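Local coordinates for protein alpha-galactosidase 1 (Saccharomyces cerevisiae, PDB 3LRK) that hydrolyses terminal, non-reducing alpha-D-galactose residues from alpha-D-galactosides such as galactose oligosaccharides, galactomannans and galactolipids, working as a secreted homotetramer, at residues A[133-138]-A[175-180]; A[226-231]-A[246-251]; A[399-404]-A[418-423]. The protein carries 1 engineered substitution. All coordinates share one frame; numbering follows the deposited sequence.

Contacts 1 and 2 both belong to the catalytic TIM barrel, whereas contact 3 joins the start of helix 403-410 to the loop that follows it, in the C-terminal beta-sandwich domain. Contact 1 pairs two neighbouring helices in the outer layer of the barrel. Contact 2 brings together the loops before and after helix 239-246. It is the buried one, faces another subunit, and its second segment ends in a substrate-binding residue; contacts 1 and 3 are partly buried and carry N-linked sugars. No direct hydrogen bond crosses any of the three. Contact 1 adds a water, contact 2 relies on apolar touches with a tyrosine, and contact 3 has a glycerol hydrogen-bonded to both segments.

Contact 1: A[133-138]-A[175-180]; sequences EDAQFF and NKTGRP. With NAG (2-acetamido-2-deoxy-beta-D-glucopyranose), chain E.
The flat amide of Gln-136 reaches across to Thr-177, its OE1 coming 4.0 Å from the methyl CG2 of that residue. The other flat groups of helix 131-140 face elsewhere: the Phe-137 ring has CD1 of Phe-138 in plane at its edge and meets the ring of Trp-75, the two planes about 20° apart. A bend at chi2 (59°) brings the Gln-136 amide alongside Thr-177, the two side chains running antiparallel as they pass. At the amide's other end, NE2 is hydrogen-bonded to Asn-140 one helical turn on. OE1 accepts from a water 2.8 Å away, and the same water makes a weak second bond, 3.4 Å long, to the backbone O of Thr-177.

The methyl of Thr-177 does most of the touching. Its CG2 sits against the helix backbone at Ala-135, 3.6 Å from the carbonyl O, with CB of Ala-135 beside it at 4.0 Å. With chi1 at 71°, OG1 turns back to its own chain: it bonds to Leu-174 O and accepts from Arg-179 N at 3.2 Å, an ST turn that carries the chain out of the helix through Gly-178, where phi is positive. On Asn-175, whose CB points away from helix 131-140, ND2 is linked to the N-glycan, and the acetamido methyl C8 of that sugar rests on the Gly-178 backbone.

Helices 131-140 and 160-177 are neighbours in the outer layer of the TIM barrel, preceding strands 145-149 and 182-185 respectively. Ala-135 also packs on Met-170, Ala-173 and Leu-174 of helix 160-177, while Asp-134, Phe-137 and Phe-138 touch Leu-85 of strand 85-87.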
loop_
_atom_site.group_PDB
_atom_site.type_symbol
_atom_site.label_atom_id
_atom_site.label_comp_id
_atom_site.label_asym_id
_atom_site.label_seq_id
_atom_site.Cartn_x
_atom_site.Cartn_y
_atom_site.Cartn_z
ATOM N N GLU A 133 -18.798 -24.323 19.750
ATOM C CA GLU A 133 -19.047 -24.413 21.208
ATOM C C GLU A 133 -19.411 -23.069 21.781
ATOM O O GLU A 133 -20.238 -22.977 22.694
ATOM C CB GLU A 133 -17.811 -24.829 22.024
ATOM C CG GLU A 133 -16.990 -25.937 21.566
ATOM C CD GLU A 133 -15.970 -25.539 20.540
ATOM O OE1 GLU A 133 -16.396 -25.345 19.401
ATOM O OE2 GLU A 133 -14.757 -25.482 20.866
ATOM N N ASP A 134 -18.726 -22.027 21.319
ATOM C CA ASP A 134 -18.881 -20.721 21.955
ATOM C C ASP A 134 -20.213 -20.069 21.586
ATOM O O ASP A 134 -20.928 -19.564 22.459
ATOM C CB ASP A 134 -17.673 -19.831 21.691
ATOM C CG ASP A 134 -16.443 -20.267 22.501
ATOM O OD1 ASP A 134 -16.492 -21.329 23.149
ATOM O OD2 ASP A 134 -15.430 -19.541 22.482
ATOM N N ALA A 135 -20.562 -20.129 20.301
ATOM C CA ALA A 135 -21.906 -19.750 19.853
ATOM C C ALA A 135 -22.985 -20.526 20.621
ATOM O O ALA A 135 -23.986 -19.942 21.025
ATOM C CB ALA A 135 -22.056 -19.965 18.343
ATOM N N GLN A 136 -22.782 -21.837 20.803
ATOM C CA GLN A 136 -23.684 -22.677 21.593
ATOM C C GLN A 136 -23.814 -22.217 23.047
ATOM O O GLN A 136 -24.933 -22.115 23.572
ATOM C CB GLN A 136 -23.273 -24.154 21.544
ATOM C CG GLN A 136 -24.361 -25.113 22.066
ATOM C CD GLN A 136 -25.665 -25.008 21.273
ATOM O OE1 GLN A 136 -25.674 -25.103 20.046
ATOM N NE2 GLN A 136 -26.767 -24.789 21.980
ATOM N N PHE A 137 -22.677 -21.941 23.688
ATOM C CA PHE A 137 -22.683 -21.310 25.016
ATOM C C PHE A 137 -23.548 -20.041 25.053
ATOM O O PHE A 137 -24.375 -19.871 25.974
ATOM C CB PHE A 137 -21.251 -21.004 25.515
ATOM C CG PHE A 137 -21.225 -20.207 26.789
ATOM C CD1 PHE A 137 -21.167 -20.847 28.027
ATOM C CD2 PHE A 137 -21.289 -18.814 26.755
ATOM C CE1 PHE A 137 -21.168 -20.112 29.195
ATOM C CE2 PHE A 137 -21.300 -18.075 27.934
ATOM C CZ PHE A 137 -21.231 -18.731 29.153
ATOM N N PHE A 138 -23.371 -19.148 24.072
ATOM C CA PHE A 138 -24.131 -17.896 24.082
ATOM C C PHE A 138 -25.645 -18.144 23.919
ATOM O O PHE A 138 -26.454 -17.537 24.614
ATOM C CB PHE A 138 -23.600 -16.876 23.059
ATOM C CG PHE A 138 -22.176 -16.436 23.322
ATOM C CD1 PHE A 138 -21.815 -15.866 24.550
ATOM C CD2 PHE A 138 -21.195 -16.598 22.345
ATOM C CE1 PHE A 138 -20.495 -15.468 24.796
ATOM C CE2 PHE A 138 -19.874 -16.207 22.586
ATOM C CZ PHE A 138 -19.522 -15.638 23.811
ATOM N N ASN A 175 -25.666 -18.889 13.625
ATOM C CA ASN A 175 -26.823 -19.335 12.863
ATOM C C ASN A 175 -27.217 -20.772 13.228
ATOM O O ASN A 175 -28.402 -21.074 13.380
ATOM C CB ASN A 175 -26.563 -19.205 11.353
ATOM C CG ASN A 175 -27.793 -19.528 10.537
ATOM O OD1 ASN A 175 -28.042 -20.686 10.212
ATOM N ND2 ASN A 175 -28.586 -18.508 10.247
ATOM N N LYS A 176 -26.214 -21.639 13.380
ATOM C CA LYS A 176 -26.407 -23.070 13.671
ATOM C C LYS A 176 -27.191 -23.309 14.972
ATOM O O LYS A 176 -27.892 -24.312 15.090
ATOM C CB LYS A 176 -25.055 -23.816 13.711
ATOM C CG LYS A 176 -25.162 -25.354 13.751
ATOM C CD LYS A 176 -23.836 -26.023 14.170
ATOM C CE LYS A 176 -23.899 -27.557 13.995
ATOM N NZ LYS A 176 -22.881 -28.264 14.844
ATOM N N THR A 177 -27.094 -22.376 15.917
ATOM C CA THR A 177 -27.796 -22.494 17.208
ATOM C C THR A 177 -29.312 -22.326 17.084
ATOM O O THR A 177 -30.066 -22.765 17.970
ATOM C CB THR A 177 -27.302 -21.457 18.229
ATOM O OG1 THR A 177 -27.750 -20.145 17.851
ATOM C CG2 THR A 177 -25.762 -21.482 18.358
ATOM N N GLY A 178 -29.748 -21.678 16.006
ATOM C CA GLY A 178 -31.168 -21.384 15.795
ATOM C C GLY A 178 -31.693 -20.179 16.569
ATOM O O GLY A 178 -32.852 -19.776 16.374
ATOM N N ARG A 179 -30.863 -19.615 17.454
ATOM C CA ARG A 179 -31.265 -18.455 18.246
ATOM C C ARG A 179 -30.813 -17.203 17.507
ATOM O O ARG A 179 -29.631 -17.091 17.189
ATOM C CB ARG A 179 -30.682 -18.481 19.677
ATOM C CG ARG A 179 -31.189 -17.289 20.521
ATOM C CD ARG A 179 -30.582 -17.168 21.916
ATOM N NE ARG A 179 -31.188 -16.036 22.622
ATOM C CZ ARG A 179 -32.321 -16.117 23.319
ATOM N NH1 ARG A 179 -32.963 -17.280 23.422
ATOM N NH2 ARG A 179 -32.815 -15.043 23.908
ATOM N N PRO A 180 -31.750 -16.267 17.224
ATOM C CA PRO A 180 -31.358 -15.005 16.601
ATOM C C PRO A 180 -30.380 -14.242 17.485
ATOM O O PRO A 180 -30.628 -14.027 18.680
ATOM C CB PRO A 180 -32.683 -14.236 16.466
ATOM C CG PRO A 180 -33.737 -15.294 16.506
ATOM C CD PRO A 180 -33.206 -16.318 17.465
HETATM C C1 NAG E . -29.788 -18.872 9.524
HETATM C C2 NAG E . -30.842 -17.908 10.087
HETATM C C3 NAG E . -32.139 -17.934 9.279
HETATM C C4 NAG E . -31.870 -17.716 7.793
HETATM C C5 NAG E . -30.708 -18.561 7.280
HETATM C C6 NAG E . -30.228 -17.905 5.997
HETATM C C7 NAG E . -30.729 -17.508 12.499
HETATM C C8 NAG E . -31.086 -18.048 13.852
HETATM N N2 NAG E . -31.154 -18.232 11.467
HETATM O O3 NAG E . -32.968 -16.888 9.718
HETATM O O4 NAG E . -33.033 -18.009 7.034
HETATM O O5 NAG E . -29.577 -18.613 8.149
HETATM O O6 NAG E . -29.573 -18.904 5.282
HETATM O O7 NAG E . -30.094 -16.458 12.385
HETATM O O HOH W 1 -28.304 -25.470 19.149
#

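Contact 2: A[226-231]-A[246-251]; sequences DEYDCK and AAPMGQ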
loop_
_atom_site.group_PDB
_atom_site.type_symbol
_atom_site.label_atom_id
_atom_site.label_comp_id
_atom_site.label_asym_id
_atom_site.label_seq_id
_atom_site.Cartn_x
_atom_site.Cartn_y
_atom_site.Cartn_z
ATOM N N ASP A 226 -7.687 10.511 6.669
ATOM C CA ASP A 226 -7.771 10.139 5.250
ATOM C C ASP A 226 -7.385 8.682 4.994
ATOM O O ASP A 226 -7.556 8.186 3.885
ATOM C CB ASP A 226 -6.881 11.048 4.404
ATOM C CG ASP A 226 -7.451 12.456 4.247
ATOM O OD1 ASP A 226 -8.599 12.713 4.671
ATOM O OD2 ASP A 226 -6.738 13.308 3.680
ATOM N N GLU A 227 -6.846 8.011 6.010
ATOM C CA GLU A 227 -6.381 6.631 5.839
ATOM C C GLU A 227 -7.447 5.614 6.267
ATOM O O GLU A 227 -7.305 4.937 7.294
ATOM C CB GLU A 227 -5.022 6.403 6.534
ATOM C CG GLU A 227 -4.245 5.193 5.973
ATOM C CD GLU A 227 -2.857 5.015 6.577
ATOM O OE1 GLU A 227 -2.407 5.874 7.365
ATOM O OE2 GLU A 227 -2.209 4.005 6.244
ATOM N N TYR A 228 -8.525 5.538 5.477
ATOM C CA TYR A 228 -9.637 4.608 5.717
ATOM C C TYR A 228 -9.204 3.148 5.594
ATOM O O TYR A 228 -9.784 2.274 6.224
ATOM C CB TYR A 228 -10.805 4.887 4.749
ATOM C CG TYR A 228 -10.374 4.874 3.298
ATOM C CD1 TYR A 228 -10.362 3.689 2.565
ATOM C CD2 TYR A 228 -9.952 6.043 2.670
ATOM C CE1 TYR A 228 -9.936 3.669 1.230
ATOM C CE2 TYR A 228 -9.528 6.036 1.342
ATOM C CZ TYR A 228 -9.527 4.845 0.631
ATOM O OH TYR A 228 -9.102 4.835 -0.672
ATOM N N ASP A 229 -8.207 2.893 4.743
ATOM C CA ASP A 229 -7.621 1.574 4.569
ATOM C C ASP A 229 -6.316 1.567 5.358
ATOM O O ASP A 229 -5.237 1.833 4.825
ATOM C CB ASP A 229 -7.398 1.274 3.068
ATOM C CG ASP A 229 -6.750 -0.087 2.818
ATOM O OD1 ASP A 229 -6.912 -1.006 3.647
ATOM O OD2 ASP A 229 -6.064 -0.234 1.783
ATOM N N CYS A 230 -6.438 1.242 6.635
ATOM C CA CYS A 230 -5.373 1.409 7.612
ATOM C C CYS A 230 -4.799 0.046 7.985
ATOM O O CYS A 230 -5.553 -0.901 8.192
ATOM C CB CYS A 230 -5.969 2.091 8.851
ATOM S SG CYS A 230 -4.892 2.165 10.274
ATOM N N LYS A 231 -3.471 -0.053 8.092
ATOM C CA LYS A 231 -2.829 -1.331 8.408
ATOM C C LYS A 231 -2.500 -1.512 9.896
ATOM O O LYS A 231 -2.040 -2.579 10.323
ATOM C CB LYS A 231 -1.577 -1.541 7.540
ATOM C CG LYS A 231 -1.843 -1.517 6.006
ATOM C CD LYS A 231 -2.692 -2.703 5.538
ATOM C CE LYS A 231 -2.679 -2.800 4.008
ATOM N NZ LYS A 231 -3.532 -3.919 3.493
ATOM N N ALA A 246 -14.717 7.231 8.383
ATOM C CA ALA A 246 -16.040 6.709 8.032
ATOM C C ALA A 246 -16.654 7.352 6.786
ATOM O O ALA A 246 -17.506 6.749 6.128
ATOM C CB ALA A 246 -16.991 6.854 9.225
ATOM N N ALA A 247 -16.235 8.580 6.491
ATOM C CA ALA A 247 -16.839 9.391 5.434
ATOM C C ALA A 247 -17.083 8.672 4.095
ATOM O O ALA A 247 -18.218 8.690 3.595
ATOM C CB ALA A 247 -16.056 10.710 5.235
ATOM N N PRO A 248 -16.038 8.037 3.508
ATOM C CA PRO A 248 -16.279 7.338 2.239
ATOM C C PRO A 248 -17.096 6.045 2.387
ATOM O O PRO A 248 -17.626 5.557 1.399
ATOM C CB PRO A 248 -14.858 7.014 1.742
ATOM C CG PRO A 248 -14.052 6.901 2.978
ATOM C CD PRO A 248 -14.616 7.954 3.913
ATOM N N MET A 249 -17.223 5.531 3.614
ATOM C CA MET A 249 -17.821 4.204 3.865
ATOM C C MET A 249 -19.343 4.137 3.893
ATOM O O MET A 249 -19.907 3.043 3.868
ATOM C CB MET A 249 -17.285 3.608 5.161
ATOM C CG MET A 249 -15.759 3.443 5.187
ATOM S SD MET A 249 -15.370 2.674 6.754
ATOM C CE MET A 249 -13.570 2.710 6.751
ATOM N N GLY A 250 -20.004 5.290 3.945
ATOM C CA GLY A 250 -21.476 5.334 3.995
ATOM C C GLY A 250 -22.152 4.564 2.875
ATOM O O GLY A 250 -23.192 3.934 3.072
ATOM N N GLN A 251 -21.550 4.617 1.691
ATOM C CA GLN A 251 -22.077 3.950 0.505
ATOM C C GLN A 251 -22.133 2.427 0.622
ATOM O O GLN A 251 -22.839 1.779 -0.142
ATOM C CB GLN A 251 -21.264 4.349 -0.738
ATOM C CG GLN A 251 -19.815 3.873 -0.698
ATOM C CD GLN A 251 -18.963 4.504 -1.780
ATOM O OE1 GLN A 251 -18.146 5.385 -1.511
ATOM N NE2 GLN A 251 -19.158 4.070 -3.006
#
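Van der Waals touches, two of them between apolar side chains, make up the direct contact, all on Tyr-228. The methyl CE of Met-249 sits 4.0 Å from CB of Tyr-228 and 3.8 Å from its backbone O. Met-249 gets there by running extended beyond CG (chi2 -178°, chi3 -174°), so that its terminal methyl reaches the root of the tyrosine side chain. Farther along the tyrosine, CG of Pro-248 approaches CD2 of Tyr-228 obliquely, at 4.2 Å.

Hydrogen bonds shape the loops and hold one of them to the barrel. Met-249 N bonds to Ala-246 O at 2.8 Å, closing the turn that presents Pro-248 and Met-249 to the tyrosine, and Met-249 O accepts from ND2 of Asn-259, which ties this loop to strand 258-260. In the other loop, Tyr-228 N makes a weak bond to Asp-226 O. A salt bridge ties Asp-226 to Arg-329.

The covalent link is the disulfide from Cys-230 to Cys-223, which constrains the loop holding Tyr-228. Packing between subunits completes the setting: Tyr-228 lies against Cys-223 of a neighbouring subunit, Pro-248 against Pro-222 of that subunit, and the substrate-binding Gln-251 against its Phe-235.

In the barrel, 226-231 belongs to the long connection between strand 203-205 and helix 239-246, while 246-251 leaves that helix toward strand 258-260.

Contact 3: A[399-404]-A[418-423]; sequences NRVDNS and GILYNA. With NAG (2-acetamido-2-deoxy-beta-D-glucopyranose), chain F; NAG (2-acetamido-2-deoxy-beta-D-glucopyranose), chain C; GOL (glycerol), chain J.
A glycerol molecule, probably from the crystallisation liquor, is held by both segments beside the place where Val-401 meets Ile-419 and Leu-420. Its O3 donates to the backbone O of Asn-399 at 2.6 Å. At its other end, O1 accepts from Tyr-421 N at 3.0 Å in a nearly straight bond (168°), and further bonds run to Ser-308 O and Ala-310 N. In the C-terminal beta-sandwich domain, where the contact lies, Asp-402 is the N-cap of helix 403-410, its side chain capping a backbone N in the first turn.

Directly between the two segments the contact is small and wholly aliphatic. One branch of Val-401 does the work. CG1 takes the place anti to the backbone N (chi1 178°), which sends CG2 out to CD2 of Leu-420 at 4.0 Å and to CG2 of Ile-419 at 4.2 Å. Val-401 and Leu-420 lie roughly perpendicular to each other and touch through one methyl each. The glycerol joins this apolar patch as well: CG2 of Val-401 is 3.9 Å from its carbon C3, and CD2 of Leu-420 is 4.0 Å from its C1. Leu-420 is the buried member of the trio.

Arg-400 ties the first segment to the catalytic barrel through a salt bridge with Asp-273 and a hydrogen bond with Ser-305, and the N-linked sugars on Asn-403 and Asn-422 reach back to the barrel too, hydrogen-bonded to Ser-302 and Asp-63 respectively. OD1 of Asn-422 is itself taken up by Glu-425 N, while ND2 of Asn-422 carries the sugar through a 1.5 Å bond to C1.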
loop_
_atom_site.group_PDB
_atom_site.type_symbol
_atom_site.label_atom_id
_atom_site.label_comp_id
_atom_site.label_asym_id
_atom_site.label_seq_id
_atom_site.Cartn_x
_atom_site.Cartn_y
_atom_site.Cartn_z
ATOM N N ASN A 399 -35.632 22.458 21.677
ATOM C CA ASN A 399 -36.465 21.720 22.630
ATOM C C ASN A 399 -35.740 20.560 23.310
ATOM O O ASN A 399 -36.355 19.549 23.646
ATOM C CB ASN A 399 -37.763 21.225 21.970
ATOM C CG ASN A 399 -38.524 22.330 21.257
ATOM O OD1 ASN A 399 -38.481 23.494 21.661
ATOM N ND2 ASN A 399 -39.228 21.967 20.189
ATOM N N ARG A 400 -34.431 20.698 23.504
ATOM C CA ARG A 400 -33.687 19.686 24.238
ATOM C C ARG A 400 -34.028 19.822 25.726
ATOM O O ARG A 400 -34.364 20.914 26.197
ATOM C CB ARG A 400 -32.177 19.785 23.960
ATOM C CG ARG A 400 -31.323 20.165 25.139
ATOM C CD ARG A 400 -30.009 19.407 25.158
ATOM N NE ARG A 400 -28.913 20.238 24.697
ATOM C CZ ARG A 400 -27.656 20.169 25.134
ATOM N NH1 ARG A 400 -27.299 19.303 26.067
ATOM N NH2 ARG A 400 -26.755 20.994 24.628
ATOM N N VAL A 401 -33.973 18.712 26.454
ATOM C CA VAL A 401 -34.264 18.733 27.888
ATOM C C VAL A 401 -33.257 19.655 28.570
ATOM O O VAL A 401 -32.045 19.445 28.458
ATOM C CB VAL A 401 -34.223 17.310 28.514
ATOM C CG1 VAL A 401 -34.483 17.371 30.013
ATOM C CG2 VAL A 401 -35.231 16.383 27.833
ATOM N N ASP A 402 -33.751 20.688 29.256
ATOM C CA ASP A 402 -32.849 21.669 29.862
ATOM C C ASP A 402 -32.068 21.082 31.040
ATOM O O ASP A 402 -32.448 20.037 31.589
ATOM C CB ASP A 402 -33.554 23.008 30.190
ATOM C CG ASP A 402 -34.612 22.901 31.299
ATOM O OD1 ASP A 402 -34.507 22.048 32.205
ATOM O OD2 ASP A 402 -35.559 23.725 31.274
ATOM N N ASN A 403 -30.968 21.735 31.404
ATOM C CA ASN A 403 -30.093 21.232 32.463
ATOM C C ASN A 403 -30.813 21.008 33.793
ATOM O O ASN A 403 -30.467 20.089 34.538
ATOM C CB ASN A 403 -28.867 22.136 32.650
ATOM C CG ASN A 403 -27.801 21.932 31.562
ATOM O OD1 ASN A 403 -27.837 20.952 30.803
ATOM N ND2 ASN A 403 -26.850 22.878 31.489
ATOM N N SER A 404 -31.831 21.826 34.066
ATOM C CA SER A 404 -32.612 21.698 35.301
ATOM C C SER A 404 -33.474 20.438 35.344
ATOM O O SER A 404 -33.418 19.686 36.314
ATOM C CB SER A 404 -33.476 22.938 35.543
ATOM O OG SER A 404 -32.741 23.914 36.256
ATOM N N GLY A 418 -43.426 11.010 30.202
ATOM C CA GLY A 418 -44.089 12.239 29.762
ATOM C C GLY A 418 -43.148 13.371 29.372
ATOM O O GLY A 418 -43.598 14.411 28.874
ATOM N N ILE A 419 -41.847 13.176 29.604
ATOM C CA ILE A 419 -40.824 14.159 29.232
ATOM C C ILE A 419 -40.012 13.651 28.030
ATOM O O ILE A 419 -40.002 14.293 26.974
ATOM C CB ILE A 419 -39.903 14.534 30.433
ATOM C CG1 ILE A 419 -40.732 15.169 31.563
ATOM C CG2 ILE A 419 -38.771 15.478 29.982
ATOM C CD1 ILE A 419 -39.972 15.425 32.845
ATOM N N LEU A 420 -39.354 12.500 28.188
ATOM C CA LEU A 420 -38.696 11.834 27.055
ATOM C C LEU A 420 -39.720 11.171 26.142
ATOM O O LEU A 420 -40.741 10.660 26.608
ATOM C CB LEU A 420 -37.665 10.795 27.511
ATOM C CG LEU A 420 -36.517 11.097 28.483
ATOM C CD1 LEU A 420 -35.347 10.153 28.193
ATOM C CD2 LEU A 420 -36.038 12.537 28.471
ATOM N N TYR A 421 -39.441 11.193 24.839
ATOM C CA TYR A 421 -40.230 10.468 23.852
ATOM C C TYR A 421 -40.182 8.962 24.121
ATOM O O TYR A 421 -39.116 8.420 24.426
ATOM C CB TYR A 421 -39.700 10.766 22.450
ATOM C CG TYR A 421 -40.520 10.186 21.327
ATOM C CD1 TYR A 421 -41.630 10.867 20.825
ATOM C CD2 TYR A 421 -40.175 8.963 20.750
ATOM C CE1 TYR A 421 -42.381 10.338 19.782
ATOM C CE2 TYR A 421 -40.915 8.428 19.713
ATOM C CZ TYR A 421 -42.016 9.122 19.233
ATOM O OH TYR A 421 -42.750 8.589 18.210
ATOM N N ASN A 422 -41.337 8.307 24.016
ATOM C CA ASN A 422 -41.459 6.862 24.232
ATOM C C ASN A 422 -41.616 6.149 22.887
ATOM O O ASN A 422 -42.711 6.084 22.322
ATOM C CB ASN A 422 -42.618 6.546 25.202
ATOM C CG ASN A 422 -42.603 5.098 25.719
ATOM O OD1 ASN A 422 -42.068 4.198 25.072
ATOM N ND2 ASN A 422 -43.207 4.883 26.900
ATOM N N ALA A 423 -40.499 5.635 22.370
ATOM C CA ALA A 423 -40.470 4.951 21.076
ATOM C C ALA A 423 -41.106 3.560 21.140
ATOM O O ALA A 423 -41.565 3.033 20.123
ATOM C CB ALA A 423 -39.033 4.862 20.544
HETATM C C1 NAG F . -25.782 22.647 30.530
HETATM C C2 NAG F . -25.634 23.987 29.795
HETATM C C3 NAG F . -24.395 24.030 28.898
HETATM C C4 NAG F . -23.145 23.492 29.592
HETATM C C5 NAG F . -23.437 22.188 30.330
HETATM C C6 NAG F . -22.223 21.738 31.139
HETATM C C7 NAG F . -27.680 25.246 29.439
HETATM C C8 NAG F . -29.096 24.804 29.704
HETATM N N2 NAG F . -26.826 24.308 29.025
HETATM O O3 NAG F . -24.130 25.362 28.514
HETATM O O4 NAG F . -22.119 23.306 28.638
HETATM O O5 NAG F . -24.557 22.355 31.188
HETATM O O6 NAG F . -22.486 20.497 31.752
HETATM O O7 NAG F . -27.350 26.423 29.615
HETATM C C1 NAG C . -43.218 3.507 27.362
HETATM C C2 NAG C . -43.120 3.408 28.888
HETATM C C3 NAG C . -43.179 1.970 29.413
HETATM C C4 NAG C . -44.169 1.042 28.697
HETATM C C5 NAG C . -44.475 1.455 27.246
HETATM C C6 NAG C . -45.883 1.003 26.873
HETATM C C7 NAG C . -41.879 5.224 29.926
HETATM C C8 NAG C . -40.635 5.580 30.682
HETATM N N2 NAG C . -41.897 4.020 29.364
HETATM O O3 NAG C . -43.495 1.997 30.791
HETATM O O4 NAG C . -43.597 -0.260 28.678
HETATM O O5 NAG C . -44.410 2.853 26.995
HETATM O O6 NAG C . -45.963 0.859 25.476
HETATM O O7 NAG C . -42.813 6.018 29.845
HETATM C C1 GOL J . -36.845 14.105 24.849
HETATM O O1 GOL J . -36.933 12.802 24.308
HETATM C C2 GOL J . -37.053 15.139 23.748
HETATM O O2 GOL J . -36.004 15.044 22.813
HETATM C C3 GOL J . -37.075 16.537 24.361
HETATM O O3 GOL J . -37.779 17.407 23.502
#